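Local coordinates for protein F420-reducing hydrogenase, subunit beta (Methanothermobacter marburgensis, PDB 4OMF) that binds FAD and an iron-sulfur cluster and is probably the subunit of the F420-reducing hydrogenase at which coenzyme F420 is reduced, at residues 43-48 / 66-71; 57-62 / 81-86; 94-99 / 125-130. All coordinates share one frame; numbering follows the deposited sequence.

Interaction 1 of 3, residues 43-48 / 66-71; sequences EGAVVA and DELKAA. With FAD (flavin-adenine dinucleotide), chain R.
Val47 and Ala71 pack side chain to side chain where strand 44-51, in the mixed sheet of this alpha/beta fold, packs against helix 65-70, a strand-and-helix pairing that ends at the ribose and adenine of FAD. The contact illustrates how small residues let two backbones close in on a cofactor. Its tight part lies toward the ligand: Val47 CG2 sits 3.5 Å from Ala71 CB, closer than carbon atoms usually come, and the carbonyl oxygen of Ala48 lies 3.6 Å from the same methyl. Both methyls of Val47 are put to use. CG1 lies anti to the carbonyl carbon (chi1 -67°) and goes to Leu68, while CG2, caught between the backbone N and the carbonyl carbon, is pressed against Ala71.

Toward Leu68 the fit relaxes. Leu68 CD2 meets Val47 CG1 at 3.9 Å, the two side chains crossing at about a right angle, and farther from the cofactor Ala45 CB is 4.2 Å from Leu68 CD2. This looser end is still buried, because Leu33 of helix 28-39 touches Ala45, Val47 and Leu68 together. The solvent side belongs to other positions of the helix: Asp66 and Ala70 are exposed, and Lys69 reaches from the helix to a salt bridge with Glu18.

At the tight end the strand turns its polar backbone to the ligand. The amide of Ala48 donates to FAD O2B over 2.8 Å, although the bond is bent, with 138° at the hydrogen. That hydroxyl also donates back to the Ala48 carbonyl, a weak bond, so one residue meets the hydroxyl as donor and, weakly, as acceptor. From the helix side the ribose is approached by backbone too: Ala71 O stands 3.1 Å from FAD C2B.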
loop_
_atom_site.group_PDB
_atom_site.type_symbol
_atom_site.label_atom_id
_atom_site.label_comp_id
_atom_site.label_asym_id
_atom_site.label_seq_id
_atom_site.Cartn_x
_atom_site.Cartn_y
_atom_site.Cartn_z
ATOM N N GLU C 43 10.063 34.066 12.650
ATOM C CA GLU C 43 9.885 33.576 14.025
ATOM C C GLU C 43 10.607 32.242 14.224
ATOM O O GLU C 43 10.717 31.725 15.352
ATOM C CB GLU C 43 8.391 33.423 14.350
ATOM C CG GLU C 43 7.643 34.751 14.286
ATOM C CD GLU C 43 6.127 34.609 14.269
ATOM O OE1 GLU C 43 5.611 33.530 13.901
ATOM O OE2 GLU C 43 5.450 35.597 14.631
ATOM N N GLY C 44 11.100 31.694 13.120
ATOM C CA GLY C 44 11.833 30.443 13.150
ATOM C C GLY C 44 12.331 30.150 11.751
ATOM O O GLY C 44 11.926 30.817 10.782
ATOM N N ALA C 45 13.212 29.163 11.630
ATOM C CA ALA C 45 13.662 28.752 10.309
ATOM C C ALA C 45 13.927 27.261 10.250
ATOM O O ALA C 45 14.388 26.680 11.216
ATOM C CB ALA C 45 14.933 29.525 9.910
ATOM N N VAL C 46 13.659 26.650 9.105
ATOM C CA VAL C 46 13.983 25.232 8.933
ATOM C C VAL C 46 15.415 25.164 8.410
ATOM O O VAL C 46 15.763 25.877 7.458
ATOM C CB VAL C 46 13.007 24.512 7.955
ATOM C CG1 VAL C 46 13.532 23.105 7.643
ATOM C CG2 VAL C 46 11.601 24.420 8.570
ATOM N N VAL C 47 16.249 24.368 9.089
ATOM C CA VAL C 47 17.659 24.208 8.757
ATOM C C VAL C 47 18.090 22.744 8.841
ATOM O O VAL C 47 17.381 21.921 9.411
ATOM C CB VAL C 47 18.563 25.027 9.692
ATOM C CG1 VAL C 47 18.342 26.539 9.478
ATOM C CG2 VAL C 47 18.316 24.632 11.136
ATOM N N ALA C 48 19.265 22.438 8.298
ATOM C CA ALA C 48 19.822 21.091 8.393
ATOM C C ALA C 48 20.622 20.921 9.675
ATOM O O ALA C 48 21.807 21.230 9.699
ATOM C CB ALA C 48 20.704 20.788 7.175
ATOM N N ASP C 66 21.165 30.263 18.830
ATOM C CA ASP C 66 21.938 29.072 19.192
ATOM C C ASP C 66 21.613 27.888 18.278
ATOM O O ASP C 66 22.517 27.177 17.839
ATOM C CB ASP C 66 21.687 28.676 20.650
ATOM C CG ASP C 66 22.516 29.488 21.635
ATOM O OD1 ASP C 66 23.356 30.312 21.201
ATOM O OD2 ASP C 66 22.332 29.282 22.854
ATOM N N GLU C 67 20.329 27.677 17.985
ATOM C CA GLU C 67 19.940 26.557 17.144
ATOM C C GLU C 67 20.359 26.773 15.690
ATOM O O GLU C 67 20.718 25.814 14.981
ATOM C CB GLU C 67 18.429 26.314 17.225
ATOM C CG GLU C 67 17.993 25.659 18.513
ATOM C CD GLU C 67 16.471 25.617 18.666
ATOM O OE1 GLU C 67 15.790 26.535 18.160
ATOM O OE2 GLU C 67 15.966 24.670 19.306
ATOM N N LEU C 68 20.314 28.026 15.246
ATOM C CA LEU C 68 20.789 28.359 13.895
ATOM C C LEU C 68 22.281 28.075 13.799
ATOM O O LEU C 68 22.763 27.503 12.820
ATOM C CB LEU C 68 20.513 29.823 13.568
ATOM C CG LEU C 68 19.040 30.166 13.361
ATOM C CD1 LEU C 68 18.828 31.696 13.224
ATOM C CD2 LEU C 68 18.509 29.430 12.148
ATOM N N LYS C 69 23.009 28.520 14.809
ATOM C CA LYS C 69 24.453 28.320 14.850
ATOM C C LYS C 69 24.801 26.829 14.886
ATOM O O LYS C 69 25.775 26.397 14.273
ATOM C CB LYS C 69 25.052 29.023 16.061
ATOM C CG LYS C 69 25.144 30.522 15.890
ATOM C CD LYS C 69 25.765 31.170 17.105
ATOM C CE LYS C 69 25.604 32.680 17.065
ATOM N NZ LYS C 69 25.981 33.290 18.378
ATOM N N ALA C 70 24.007 26.041 15.605
ATOM C CA ALA C 70 24.270 24.592 15.677
ATOM C C ALA C 70 24.096 23.884 14.327
ATOM O O ALA C 70 24.586 22.753 14.138
ATOM C CB ALA C 70 23.369 23.937 16.726
ATOM N N ALA C 71 23.413 24.543 13.390
ATOM C CA ALA C 71 23.166 23.977 12.068
ATOM C C ALA C 71 24.190 24.461 11.016
ATOM O O ALA C 71 24.189 23.988 9.873
ATOM C CB ALA C 71 21.752 24.315 11.603
HETATM P PA FAD R . 26.501 28.643 7.174
HETATM O O1A FAD R . 27.655 27.679 7.267
HETATM O O2A FAD R . 26.338 29.822 8.088
HETATM O O5B FAD R . 25.162 27.786 7.282
HETATM C C5B FAD R . 25.040 26.709 6.342
HETATM C C4B FAD R . 23.549 26.402 6.190
HETATM O O4B FAD R . 23.381 25.372 5.214
HETATM C C3B FAD R . 22.980 25.892 7.509
HETATM O O3B FAD R . 21.765 26.574 7.858
HETATM C C2B FAD R . 22.681 24.429 7.213
HETATM O O2B FAD R . 21.506 23.997 7.917
HETATM C C1B FAD R . 22.476 24.400 5.710
HETATM N N9A FAD R . 22.817 23.069 5.178
HETATM C C8A FAD R . 23.974 22.414 5.381
HETATM N N7A FAD R . 23.968 21.223 4.738
HETATM C C5A FAD R . 22.764 21.128 4.108
HETATM C C6A FAD R . 22.090 20.113 3.266
HETATM N N6A FAD R . 22.691 18.932 2.963
HETATM N N1A FAD R . 20.862 20.413 2.814
HETATM C C2A FAD R . 20.226 21.561 3.129
HETATM N N3A FAD R . 20.770 22.531 3.903
HETATM C C4A FAD R . 22.018 22.351 4.402
HETATM N N1 FAD R . 28.476 26.032 -2.731
HETATM C C2 FAD R . 28.961 26.433 -3.973
HETATM O O2 FAD R . 29.550 27.529 -4.062
HETATM N N3 FAD R . 28.817 25.584 -5.061
HETATM C C4 FAD R . 28.158 24.378 -4.939
HETATM O O4 FAD R . 28.016 23.661 -5.954
HETATM C C4X FAD R . 28.276 23.716 -3.660
HETATM N N5 FAD R . 27.660 22.366 -3.587
HETATM C C5X FAD R . 26.708 22.245 -2.476
HETATM C C6 FAD R . 26.052 21.004 -2.400
HETATM C C7 FAD R . 25.289 20.687 -1.270
HETATM C C7M FAD R . 24.565 19.350 -1.184
HETATM C C8 FAD R . 25.218 21.615 -0.233
HETATM C C8M FAD R . 24.431 21.388 1.044
HETATM C C9 FAD R . 25.886 22.857 -0.296
HETATM C C9A FAD R . 26.717 23.142 -1.386
HETATM N N10 FAD R . 27.311 24.426 -1.506
HETATM C C10 FAD R . 28.190 24.699 -2.537
HETATM C "C1'" FAD R . 26.999 25.554 -0.607
HETATM C "C2'" FAD R . 27.960 25.721 0.541
HETATM O "O2'" FAD R . 28.714 24.631 0.817
HETATM C "C3'" FAD R . 27.423 26.387 1.583
HETATM O "O3'" FAD R . 26.511 25.667 2.280
HETATM C "C4'" FAD R . 27.028 27.835 1.343
HETATM O "O4'" FAD R . 28.112 28.605 0.782
HETATM C "C5'" FAD R . 26.520 28.486 2.633
HETATM O "O5'" FAD R . 27.618 28.789 3.481
HETATM P P FAD R . 27.475 29.842 4.677
HETATM O O1P FAD R . 26.840 31.082 4.088
HETATM O O2P FAD R . 28.792 29.986 5.381
HETATM O O3P FAD R . 26.364 29.135 5.633
#

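Interaction 2 of 3, residues 57-62 / 81-86; sequences PQPMVA and NVMMLK. With FAD (flavin-adenine dinucleotide), chain R.
The turn that leads into helix 85-89 brings Asn81 to the adenine of FAD, and strand 56-62, outermost within this chain's mixed sheet, packs on that turn; Pro59 of the strand and Met84 of the turn form the centre of their contact. The packing is an example of how a proline ring can serve several neighbours at once. Pro59 CB lies 3.5 Å from Met84 CG, CG of the same ring has Met83 SD at 4.0 Å, and the amide oxygen of Asn81 approaches both of these ring carbons. The rest of Met84 folds back: bends at chi2 (-67°) and chi3 (-57°) curl the chain so that CE arrives 4.0 Å from Val61 CG2, the two side chains meeting at a slant. One flexible methionine thus spans two residues on the same side of the strand. Met83 and Met84 remain partly open to solvent, whereas Pro59, Val61 and Asn81 are buried.

Asn81 links this packing to the cofactor. Its amide is fixed at both ends, OD1 by a hydrogen bond with the hydroxyl of Ser79 and ND2 by one to the backbone oxygen of Val100, which settles how the group is turned. Replacing it with a leucine would probably leave the Val100 carbonyl and the Ser79 hydroxyl without these mates and disturb the fit beside the adenine. The backbone supports the same placement, since Met84 N donates to Asn81 O over 3.3 Å, closing the turn that follows the asparagine. Held in this way, ND2 of Asn81 touches the adenine from a position displaced from the ring plane, 3.4 Å from both FAD C2A and FAD N3A.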
loop_
_atom_site.group_PDB
_atom_site.type_symbol
_atom_site.label_atom_id
_atom_site.label_comp_id
_atom_site.label_asym_id
_atom_site.label_seq_id
_atom_site.Cartn_x
_atom_site.Cartn_y
_atom_site.Cartn_z
ATOM N N PRO C 57 22.767 14.923 8.555
ATOM C CA PRO C 57 21.918 15.906 9.235
ATOM C C PRO C 57 20.443 15.533 9.194
ATOM O O PRO C 57 20.031 14.658 8.440
ATOM C CB PRO C 57 22.171 17.197 8.450
ATOM C CG PRO C 57 22.526 16.712 7.054
ATOM C CD PRO C 57 23.309 15.421 7.279
ATOM N N GLN C 58 19.657 16.202 10.027
ATOM C CA GLN C 58 18.202 16.082 9.980
ATOM C C GLN C 58 17.588 17.482 9.962
ATOM O O GLN C 58 18.009 18.368 10.729
ATOM C CB GLN C 58 17.683 15.266 11.171
ATOM C CG GLN C 58 18.054 13.777 11.099
ATOM C CD GLN C 58 17.222 13.000 10.068
ATOM O OE1 GLN C 58 16.116 13.418 9.688
ATOM N NE2 GLN C 58 17.753 11.863 9.615
ATOM N N PRO C 59 16.596 17.691 9.095
ATOM C CA PRO C 59 15.886 18.979 9.102
ATOM C C PRO C 59 15.276 19.229 10.459
ATOM O O PRO C 59 14.791 18.293 11.110
ATOM C CB PRO C 59 14.800 18.804 8.037
ATOM C CG PRO C 59 15.307 17.677 7.165
ATOM C CD PRO C 59 16.063 16.766 8.081
ATOM N N MET C 60 15.300 20.480 10.887
ATOM C CA MET C 60 14.760 20.832 12.196
ATOM C C MET C 60 14.325 22.299 12.174
ATOM O O MET C 60 14.805 23.087 11.349
ATOM C CB MET C 60 15.797 20.577 13.293
ATOM C CG MET C 60 17.043 21.469 13.207
ATOM S SD MET C 60 16.850 23.059 14.045
ATOM C CE MET C 60 16.450 22.536 15.710
ATOM N N VAL C 61 13.413 22.661 13.072
ATOM C CA VAL C 61 12.905 24.036 13.122
ATOM C C VAL C 61 13.672 24.803 14.188
ATOM O O VAL C 61 13.545 24.505 15.366
ATOM C CB VAL C 61 11.383 24.076 13.447
ATOM C CG1 VAL C 61 10.865 25.507 13.497
ATOM C CG2 VAL C 61 10.595 23.241 12.441
ATOM N N ALA C 62 14.494 25.760 13.778
ATOM C CA ALA C 62 15.297 26.517 14.732
ATOM C C ALA C 62 14.535 27.754 15.132
ATOM O O ALA C 62 14.029 28.463 14.264
ATOM C CB ALA C 62 16.676 26.902 14.122
ATOM N N ASN C 81 14.968 19.385 3.649
ATOM C CA ASN C 81 14.487 20.496 4.469
ATOM C C ASN C 81 13.034 20.850 4.240
ATOM O O ASN C 81 12.372 21.301 5.164
ATOM C CB ASN C 81 15.341 21.754 4.226
ATOM C CG ASN C 81 16.684 21.681 4.904
ATOM O OD1 ASN C 81 16.994 20.709 5.587
ATOM N ND2 ASN C 81 17.489 22.722 4.735
ATOM N N VAL C 82 12.539 20.654 3.018
ATOM C CA VAL C 82 11.159 21.008 2.725
ATOM C C VAL C 82 10.198 20.228 3.607
ATOM O O VAL C 82 9.123 20.742 3.921
ATOM C CB VAL C 82 10.807 20.767 1.232
ATOM C CG1 VAL C 82 9.403 21.292 0.885
ATOM C CG2 VAL C 82 11.843 21.444 0.351
ATOM N N MET C 83 10.568 19.018 4.025
ATOM C CA MET C 83 9.647 18.166 4.801
ATOM C C MET C 83 9.154 18.802 6.111
ATOM O O MET C 83 8.112 18.408 6.630
ATOM C CB MET C 83 10.304 16.814 5.117
ATOM C CG MET C 83 11.327 16.854 6.244
ATOM S SD MET C 83 12.244 15.274 6.425
ATOM C CE MET C 83 10.824 14.241 6.809
ATOM N N MET C 84 9.897 19.759 6.670
ATOM C CA MET C 84 9.519 20.312 7.975
ATOM C C MET C 84 8.757 21.643 7.908
ATOM O O MET C 84 8.347 22.160 8.935
ATOM C CB MET C 84 10.764 20.510 8.850
ATOM C CG MET C 84 11.495 19.218 9.182
ATOM S SD MET C 84 10.486 18.186 10.254
ATOM C CE MET C 84 10.231 19.338 11.609
ATOM N N LEU C 85 8.594 22.195 6.709
ATOM C CA LEU C 85 7.933 23.494 6.557
ATOM C C LEU C 85 6.503 23.492 7.089
ATOM O O LEU C 85 6.076 24.468 7.700
ATOM C CB LEU C 85 7.934 23.937 5.087
ATOM C CG LEU C 85 9.309 24.238 4.488
ATOM C CD1 LEU C 85 9.123 24.650 3.031
ATOM C CD2 LEU C 85 10.069 25.328 5.245
ATOM N N LYS C 86 5.746 22.416 6.884
ATOM C CA LYS C 86 4.368 22.492 7.386
ATOM C C LYS C 86 4.310 22.292 8.904
ATOM O O LYS C 86 3.554 23.001 9.558
ATOM C CB LYS C 86 3.407 21.510 6.712
ATOM C CG LYS C 86 1.916 21.861 7.096
ATOM C CD LYS C 86 0.951 20.738 6.828
ATOM C CE LYS C 86 0.807 20.513 5.343
ATOM N NZ LYS C 86 0.191 19.180 5.071
HETATM P PA FAD R . 26.501 28.643 7.174
HETATM O O1A FAD R . 27.655 27.679 7.267
HETATM O O2A FAD R . 26.338 29.822 8.088
HETATM O O5B FAD R . 25.162 27.786 7.282
HETATM C C5B FAD R . 25.040 26.709 6.342
HETATM C C4B FAD R . 23.549 26.402 6.190
HETATM O O4B FAD R . 23.381 25.372 5.214
HETATM C C3B FAD R . 22.980 25.892 7.509
HETATM O O3B FAD R . 21.765 26.574 7.858
HETATM C C2B FAD R . 22.681 24.429 7.213
HETATM O O2B FAD R . 21.506 23.997 7.917
HETATM C C1B FAD R . 22.476 24.400 5.710
HETATM N N9A FAD R . 22.817 23.069 5.178
HETATM C C8A FAD R . 23.974 22.414 5.381
HETATM N N7A FAD R . 23.968 21.223 4.738
HETATM C C5A FAD R . 22.764 21.128 4.108
HETATM C C6A FAD R . 22.090 20.113 3.266
HETATM N N6A FAD R . 22.691 18.932 2.963
HETATM N N1A FAD R . 20.862 20.413 2.814
HETATM C C2A FAD R . 20.226 21.561 3.129
HETATM N N3A FAD R . 20.770 22.531 3.903
HETATM C C4A FAD R . 22.018 22.351 4.402
HETATM N N1 FAD R . 28.476 26.032 -2.731
HETATM C C2 FAD R . 28.961 26.433 -3.973
HETATM O O2 FAD R . 29.550 27.529 -4.062
HETATM N N3 FAD R . 28.817 25.584 -5.061
HETATM C C4 FAD R . 28.158 24.378 -4.939
HETATM O O4 FAD R . 28.016 23.661 -5.954
HETATM C C4X FAD R . 28.276 23.716 -3.660
HETATM N N5 FAD R . 27.660 22.366 -3.587
HETATM C C5X FAD R . 26.708 22.245 -2.476
HETATM C C6 FAD R . 26.052 21.004 -2.400
HETATM C C7 FAD R . 25.289 20.687 -1.270
HETATM C C7M FAD R . 24.565 19.350 -1.184
HETATM C C8 FAD R . 25.218 21.615 -0.233
HETATM C C8M FAD R . 24.431 21.388 1.044
HETATM C C9 FAD R . 25.886 22.857 -0.296
HETATM C C9A FAD R . 26.717 23.142 -1.386
HETATM N N10 FAD R . 27.311 24.426 -1.506
HETATM C C10 FAD R . 28.190 24.699 -2.537
HETATM C "C1'" FAD R . 26.999 25.554 -0.607
HETATM C "C2'" FAD R . 27.960 25.721 0.541
HETATM O "O2'" FAD R . 28.714 24.631 0.817
HETATM C "C3'" FAD R . 27.423 26.387 1.583
HETATM O "O3'" FAD R . 26.511 25.667 2.280
HETATM C "C4'" FAD R . 27.028 27.835 1.343
HETATM O "O4'" FAD R . 28.112 28.605 0.782
HETATM C "C5'" FAD R . 26.520 28.486 2.633
HETATM O "O5'" FAD R . 27.618 28.789 3.481
HETATM P P FAD R . 27.475 29.842 4.677
HETATM O O1P FAD R . 26.840 31.082 4.088
HETATM O O2P FAD R . 28.792 29.986 5.381
HETATM O O3P FAD R . 26.364 29.135 5.633
#

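Interaction 3 of 3, residues 94-99 / 125-130; sequences IEKLGT and KIKLLV. With KEN (N,N-dimethylmethanamine), chain P.
Leu97 and Ile126 open a parallel strand pairing in which every direct bond is backbone to backbone, a case of a sheet absorbing a beta bulge. Leu97 N donates to Lys125 O at 2.7 Å, and Leu97 O then takes two donors: Lys127 N, 2.8 Å away and in the carbonyl plane, and more weakly Leu128 N at 3.4 Å. That doubled acceptor marks the bulge, where the register slips by one residue. Beyond it come Thr99 N to Leu128 O (3.0 Å) and Val130 N to Thr99 O (2.9 Å).

Water helps satisfy the outer end. Lys125 runs extended past the Glu95 carbonyl, and its NZ bonds to Phe121 O and to two waters, one donating to Ile94 O and the other to Glu95 OE2. Glu95 and Lys125 are joined through water, while Glu95 OE1 forms a salt bridge with a basic side chain of another protein's chain. Lys127 NZ bonds to Asp124 O, and Leu129 N to Asp204 OD2.

The Thr99 hydroxyl bonds to Val46 O of strand 44-51. Helix 103-114 makes the beta-alpha-beta crossover and packs on Ile126 and Leu129; helix 28-39 lies against Leu128 and Val130, and helix 85-89 against Leu97 and Thr99.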
loop_
_atom_site.group_PDB
_atom_site.type_symbol
_atom_site.label_atom_id
_atom_site.label_comp_id
_atom_site.label_asym_id
_atom_site.label_seq_id
_atom_site.Cartn_x
_atom_site.Cartn_y
_atom_site.Cartn_z
ATOM N N ILE C 94 4.473 29.052 13.988
ATOM C CA ILE C 94 5.173 30.101 13.251
ATOM C C ILE C 94 4.328 30.661 12.103
ATOM O O ILE C 94 3.748 29.900 11.332
ATOM C CB ILE C 94 6.514 29.563 12.701
ATOM C CG1 ILE C 94 7.470 29.236 13.849
ATOM C CG2 ILE C 94 7.145 30.519 11.657
ATOM C CD1 ILE C 94 8.580 28.222 13.423
ATOM N N GLU C 95 4.231 31.985 12.019
ATOM C CA GLU C 95 3.496 32.619 10.922
ATOM C C GLU C 95 4.412 33.388 9.976
ATOM O O GLU C 95 3.973 33.852 8.915
ATOM C CB GLU C 95 2.407 33.545 11.470
ATOM C CG GLU C 95 1.244 32.711 12.029
ATOM C CD GLU C 95 0.129 33.548 12.649
ATOM O OE1 GLU C 95 0.376 34.722 13.016
ATOM O OE2 GLU C 95 -0.991 32.999 12.789
ATOM N N LYS C 96 5.674 33.506 10.369
ATOM C CA LYS C 96 6.726 34.141 9.554
ATOM C C LYS C 96 7.933 33.218 9.492
ATOM O O LYS C 96 8.725 33.163 10.428
ATOM C CB LYS C 96 7.145 35.488 10.140
ATOM C CG LYS C 96 6.078 36.596 10.092
ATOM C CD LYS C 96 6.424 37.704 11.122
ATOM C CE LYS C 96 5.836 39.049 10.745
ATOM N NZ LYS C 96 4.368 38.950 10.514
ATOM N N LEU C 97 8.065 32.491 8.392
ATOM C CA LEU C 97 9.011 31.398 8.340
ATOM C C LEU C 97 10.202 31.688 7.431
ATOM O O LEU C 97 10.043 32.246 6.339
ATOM C CB LEU C 97 8.294 30.126 7.860
ATOM C CG LEU C 97 9.098 28.820 7.867
ATOM C CD1 LEU C 97 9.609 28.530 9.266
ATOM C CD2 LEU C 97 8.234 27.666 7.351
ATOM N N GLY C 98 11.384 31.267 7.865
ATOM C CA GLY C 98 12.563 31.281 7.015
ATOM C C GLY C 98 13.011 29.862 6.694
ATOM O O GLY C 98 12.626 28.908 7.378
ATOM N N THR C 99 13.828 29.700 5.649
ATOM C CA THR C 99 14.446 28.395 5.450
ATOM C C THR C 99 15.674 28.533 4.578
ATOM O O THR C 99 15.864 29.553 3.910
ATOM C CB THR C 99 13.467 27.371 4.802
ATOM O OG1 THR C 99 14.055 26.060 4.852
ATOM C CG2 THR C 99 13.160 27.753 3.355
ATOM N N LYS C 125 3.243 32.209 4.427
ATOM C CA LYS C 125 4.024 32.327 5.660
ATOM C C LYS C 125 5.524 32.294 5.441
ATOM O O LYS C 125 6.285 32.622 6.350
ATOM C CB LYS C 125 3.609 31.214 6.633
ATOM C CG LYS C 125 2.207 31.493 7.179
ATOM C CD LYS C 125 1.617 30.322 7.924
ATOM C CE LYS C 125 0.133 30.580 8.261
ATOM N NZ LYS C 125 -0.428 29.393 8.978
ATOM N N ILE C 126 5.953 31.885 4.256
ATOM C CA ILE C 126 7.375 31.879 3.957
ATOM C C ILE C 126 7.821 33.317 3.670
ATOM O O ILE C 126 7.350 33.940 2.711
ATOM C CB ILE C 126 7.681 30.947 2.783
ATOM C CG1 ILE C 126 7.209 29.534 3.132
ATOM C CG2 ILE C 126 9.175 30.966 2.450
ATOM C CD1 ILE C 126 7.524 28.525 2.095
ATOM N N LYS C 127 8.680 33.863 4.525
ATOM C CA LYS C 127 9.080 35.268 4.398
ATOM C C LYS C 127 10.521 35.438 3.897
ATOM O O LYS C 127 10.894 36.490 3.385
ATOM C CB LYS C 127 8.925 36.002 5.731
ATOM C CG LYS C 127 7.507 35.946 6.307
ATOM C CD LYS C 127 6.472 36.568 5.366
ATOM C CE LYS C 127 5.047 36.418 5.927
ATOM N NZ LYS C 127 4.048 36.956 4.961
ATOM N N LEU C 128 11.334 34.404 4.061
ATOM C CA LEU C 128 12.720 34.470 3.596
ATOM C C LEU C 128 13.201 33.101 3.177
ATOM O O LEU C 128 13.310 32.184 3.999
ATOM C CB LEU C 128 13.628 35.021 4.681
ATOM C CG LEU C 128 15.134 35.042 4.416
ATOM C CD1 LEU C 128 15.466 35.956 3.258
ATOM C CD2 LEU C 128 15.828 35.478 5.665
ATOM N N LEU C 129 13.483 32.962 1.896
ATOM C CA LEU C 129 13.990 31.699 1.375
ATOM C C LEU C 129 15.424 31.922 0.933
ATOM O O LEU C 129 15.661 32.544 -0.095
ATOM C CB LEU C 129 13.112 31.198 0.221
ATOM C CG LEU C 129 13.137 29.729 -0.236
ATOM C CD1 LEU C 129 12.231 29.538 -1.458
ATOM C CD2 LEU C 129 14.533 29.245 -0.556
ATOM N N VAL C 130 16.385 31.419 1.711
ATOM C CA VAL C 130 17.793 31.582 1.343
ATOM C C VAL C 130 18.239 30.366 0.535
ATOM O O VAL C 130 18.168 29.250 1.012
ATOM C CB VAL C 130 18.727 31.756 2.582
ATOM C CG1 VAL C 130 20.157 32.071 2.122
ATOM C CG2 VAL C 130 18.219 32.884 3.499
HETATM C CA1 KEN P . 9.435 36.185 -1.397
HETATM C CB1 KEN P . 7.598 34.550 -0.881
HETATM C CC1 KEN P . 9.899 34.018 -0.175
HETATM N NE1 KEN P . 8.910 35.142 -0.414
HETATM O O HOH W 1 1.109 29.317 11.375
HETATM O O HOH W 2 -1.379 30.593 11.834
#

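How the interactions relate
All three interactions are built on one mixed sheet, in which strands 56-62, 44-51, 97-101 and 126-132 lie side by side in that order. Interactions 1 and 2, whose centres are 9 Å apart, alternate along the chain and are joined by pairing of strands 44-51 and 56-62; both touch FAD, interaction 1 at the ribose and adenine, interaction 2 at the adenine through Asn81. Interaction 3 follows later in sequence, with its centre 12 Å from each of the others. Strand 44-51 ties it to interaction 1, and Leu85 packing on Leu97 ties it to interaction 2. The cofactor site thus lies on one part of a sheet that extends to the beta-alpha-beta unit.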